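Local coordinates for protein dihydrolipoyl dehydrogenase (Elizabethkingia anophelis NUHP1, PDB 6UZI) that probably catalyses the NAD(+)-dependent reoxidation of dihydrolipoyl groups on lysines of partner proteins, using one bound FAD per subunit, at residues 36-41 against 117-122. Sequence-based numbering, arbitrary orientation.
With FAD (flavin-adenine dinucleotide), chain E.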
loop_
_atom_site.group_PDB
_atom_site.type_symbol
_atom_site.label_atom_id
_atom_site.label_comp_id
_atom_site.label_asym_id
_atom_site.label_seq_id
_atom_site.Cartn_x
_atom_site.Cartn_y
_atom_site.Cartn_z
ATOM N N LYS A 36 -34.332 16.737 0.648
ATOM C CA LYS A 36 -34.013 17.909 1.455
ATOM C C LYS A 36 -33.502 17.387 2.789
ATOM O O LYS A 36 -34.266 16.803 3.564
ATOM C CB LYS A 36 -35.226 18.810 1.642
ATOM C CG LYS A 36 -34.858 20.220 2.085
ATOM C CD LYS A 36 -35.933 20.837 2.962
ATOM C CE LYS A 36 -35.690 22.320 3.203
ATOM N NZ LYS A 36 -36.627 23.155 2.392
ATOM N N THR A 37 -32.210 17.566 3.048
ATOM C CA THR A 37 -31.533 16.866 4.129
ATOM C C THR A 37 -30.961 17.834 5.157
ATOM O O THR A 37 -30.425 18.892 4.811
ATOM C CB THR A 37 -30.418 15.986 3.567
ATOM O OG1 THR A 37 -30.938 15.214 2.482
ATOM C CG2 THR A 37 -29.897 15.040 4.632
ATOM N N VAL A 38 -31.064 17.456 6.422
ATOM C CA VAL A 38 -30.476 18.213 7.515
ATOM C C VAL A 38 -29.657 17.255 8.368
ATOM O O VAL A 38 -30.009 16.078 8.515
ATOM C CB VAL A 38 -31.552 18.934 8.359
ATOM C CG1 VAL A 38 -32.545 17.937 8.938
ATOM C CG2 VAL A 38 -30.908 19.762 9.462
ATOM N N ILE A 39 -28.542 17.746 8.896
ATOM C CA ILE A 39 -27.685 16.969 9.778
ATOM C C ILE A 39 -27.488 17.771 11.058
ATOM O O ILE A 39 -27.326 18.997 11.020
ATOM C CB ILE A 39 -26.337 16.613 9.111
ATOM C CG1 ILE A 39 -25.533 15.669 10.000
ATOM C CG2 ILE A 39 -25.531 17.866 8.782
ATOM C CD1 ILE A 39 -24.303 15.077 9.312
ATOM N N ILE A 40 -27.531 17.080 12.192
ATOM C CA ILE A 40 -27.481 17.708 13.504
ATOM C C ILE A 40 -26.259 17.172 14.240
ATOM O O ILE A 40 -26.033 15.958 14.270
ATOM C CB ILE A 40 -28.774 17.438 14.293
ATOM C CG1 ILE A 40 -29.982 17.957 13.510
ATOM C CG2 ILE A 40 -28.723 18.096 15.668
ATOM C CD1 ILE A 40 -31.291 17.353 13.924
ATOM N N GLU A 41 -25.471 18.078 14.823
ATOM C CA GLU A 41 -24.277 17.721 15.583
ATOM C C GLU A 41 -24.176 18.549 16.856
ATOM O O GLU A 41 -24.266 19.780 16.808
ATOM C CB GLU A 41 -23.005 17.915 14.758
ATOM C CG GLU A 41 -21.737 17.696 15.572
ATOM C CD GLU A 41 -21.721 16.352 16.287
ATOM O OE1 GLU A 41 -21.737 15.296 15.612
ATOM O OE2 GLU A 41 -21.701 16.358 17.534
ATOM N N THR A 117 -28.357 21.356 5.208
ATOM C CA THR A 117 -28.458 22.266 6.336
ATOM C C THR A 117 -27.727 21.659 7.520
ATOM O O THR A 117 -27.942 20.494 7.865
ATOM C CB THR A 117 -29.916 22.531 6.698
ATOM O OG1 THR A 117 -30.648 22.873 5.517
ATOM C CG2 THR A 117 -30.006 23.663 7.694
ATOM N N VAL A 118 -26.862 22.445 8.145
ATOM C CA VAL A 118 -26.090 21.984 9.287
ATOM C C VAL A 118 -26.579 22.744 10.507
ATOM O O VAL A 118 -26.531 23.980 10.544
ATOM C CB VAL A 118 -24.583 22.174 9.075
ATOM C CG1 VAL A 118 -23.822 21.729 10.312
ATOM C CG2 VAL A 118 -24.130 21.384 7.867
ATOM N N LEU A 119 -27.049 22.002 11.503
ATOM C CA LEU A 119 -27.522 22.565 12.755
ATOM C C LEU A 119 -26.611 22.084 13.866
ATOM O O LEU A 119 -26.317 20.887 13.955
ATOM C CB LEU A 119 -28.968 22.152 13.042
ATOM C CG LEU A 119 -30.046 22.617 12.062
ATOM C CD1 LEU A 119 -31.411 22.124 12.486
ATOM C CD2 LEU A 119 -30.037 24.130 11.974
ATOM N N GLN A 120 -26.164 23.017 14.703
ATOM C CA GLN A 120 -25.359 22.686 15.869
ATOM C C GLN A 120 -26.272 22.554 17.076
ATOM O O GLN A 120 -27.052 23.463 17.376
ATOM C CB GLN A 120 -24.305 23.758 16.137
ATOM C CG GLN A 120 -23.669 23.620 17.515
ATOM C CD GLN A 120 -22.397 24.432 17.671
ATOM O OE1 GLN A 120 -21.926 25.065 16.722
ATOM N NE2 GLN A 120 -21.836 24.426 18.880
ATOM N N GLY A 121 -26.181 21.430 17.755
ATOM C CA GLY A 121 -26.974 21.218 18.948
ATOM C C GLY A 121 -27.255 19.746 19.168
ATOM O O GLY A 121 -26.895 18.885 18.368
ATOM N N VAL A 122 -27.893 19.477 20.300
ATOM C CA VAL A 122 -28.302 18.129 20.668
ATOM C C VAL A 122 -29.668 17.856 20.056
ATOM O O VAL A 122 -30.618 18.619 20.263
ATOM C CB VAL A 122 -28.325 17.952 22.193
ATOM C CG1 VAL A 122 -28.994 16.639 22.573
ATOM C CG2 VAL A 122 -26.915 17.997 22.736
HETATM P PA FAD E . -19.404 8.684 15.635
HETATM O O1A FAD E . -18.173 8.919 14.844
HETATM O O2A FAD E . -19.031 7.921 16.911
HETATM O O5B FAD E . -19.981 10.094 16.110
HETATM C C5B FAD E . -21.403 10.292 16.029
HETATM C C4B FAD E . -21.688 11.738 16.337
HETATM O O4B FAD E . -23.019 11.871 16.866
HETATM C C3B FAD E . -20.751 12.414 17.350
HETATM O O3B FAD E . -20.044 13.459 16.698
HETATM C C2B FAD E . -21.702 12.993 18.414
HETATM O O2B FAD E . -21.302 14.287 18.856
HETATM C C1B FAD E . -23.035 13.024 17.672
HETATM N N9A FAD E . -24.215 12.943 18.519
HETATM C C8A FAD E . -24.514 11.961 19.429
HETATM N N7A FAD E . -25.677 12.108 20.012
HETATM C C5A FAD E . -26.184 13.274 19.451
HETATM C C6A FAD E . -27.387 13.973 19.642
HETATM N N6A FAD E . -28.365 13.563 20.455
HETATM N N1A FAD E . -27.572 15.110 18.935
HETATM C C2A FAD E . -26.611 15.507 18.094
HETATM N N3A FAD E . -25.439 14.925 17.824
HETATM C C4A FAD E . -25.283 13.801 18.538
HETATM N N1 FAD E . -12.338 3.169 13.149
HETATM C C2 FAD E . -11.769 2.785 11.981
HETATM O O2 FAD E . -12.443 2.316 11.065
HETATM N N3 FAD E . -10.405 2.936 11.797
HETATM C C4 FAD E . -9.515 3.462 12.716
HETATM O O4 FAD E . -8.320 3.560 12.442
HETATM C C4X FAD E . -10.127 3.870 13.951
HETATM N N5 FAD E . -9.372 4.409 14.864
HETATM C C5X FAD E . -9.984 4.853 16.027
HETATM C C6 FAD E . -9.202 5.485 16.991
HETATM C C7 FAD E . -9.772 6.009 18.146
HETATM C C7M FAD E . -8.895 6.702 19.155
HETATM C C8 FAD E . -11.160 5.895 18.347
HETATM C C8M FAD E . -11.821 6.508 19.555
HETATM C C9 FAD E . -11.941 5.244 17.397
HETATM C C9A FAD E . -11.368 4.728 16.240
HETATM N N10 FAD E . -12.142 4.120 15.234
HETATM C C10 FAD E . -11.553 3.687 14.078
HETATM C "C1'" FAD E . -13.593 3.975 15.391
HETATM C "C2'" FAD E . -14.366 5.066 14.661
HETATM O "O2'" FAD E . -14.196 6.330 15.306
HETATM C "C3'" FAD E . -15.852 4.720 14.553
HETATM O "O3'" FAD E . -16.002 3.359 14.173
HETATM C "C4'" FAD E . -16.593 5.607 13.552
HETATM O "O4'" FAD E . -16.331 6.970 13.888
HETATM C "C5'" FAD E . -18.080 5.330 13.495
HETATM O "O5'" FAD E . -18.710 6.619 13.606
HETATM P P FAD E . -20.312 6.890 13.495
HETATM O O1P FAD E . -20.742 7.675 12.310
HETATM O O2P FAD E . -21.158 5.649 13.685
HETATM O O3P FAD E . -20.435 7.766 14.828
HETATM O O HOH W 1 -31.458 21.290 3.456
#
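The carbonyl O of T37 takes two donors, the amide of T117 (T117 N to T37 O 3.2 Å) and a water that also hydrogen-bonds OG1 of T117. This opens the parallel pairing of strands 37-41 and 117-120 in the Rossmann-type FAD domain, where 117-120 is an outermost strand of the sheet and 37-41 lies between it and strand 14-17. The bonds then alternate: I39 N gives to T117 O, L119 N gives to I39 O, and E41 N gives to L119 O. On one face CG2 of V38 meets CD1 of L119 at 3.9 Å, the two side chains crossing at a slant. I40 swings CG2 opposite its own N (chi1 to CG1 -58°), which carries this methyl to the carbonyl O of G121. The other face carries I39 and V118, which lie side by side with their CG2 methyls in contact; M111 of helix 89-113 packs on both. E41, at the carboxyl end of its strand, binds the adenosine ribose in the manner of a Rossmann fold. Its chain bends at chi2 (53°); OE1 accepts O3B of FAD at 2.7 Å, while OE2 faces O2B of FAD across a modelled distance too short to be taken literally. S19 OG also bonds OE1 and the amide N of Y43 bonds OE2, fixing the carboxylate's rotation. Beyond the strand, V122 CA passes 3.6 Å from N1A of FAD. The final backbone bond brings G121 N to E41 O at 2.7 Å, with the donor 45° out of the carbonyl plane.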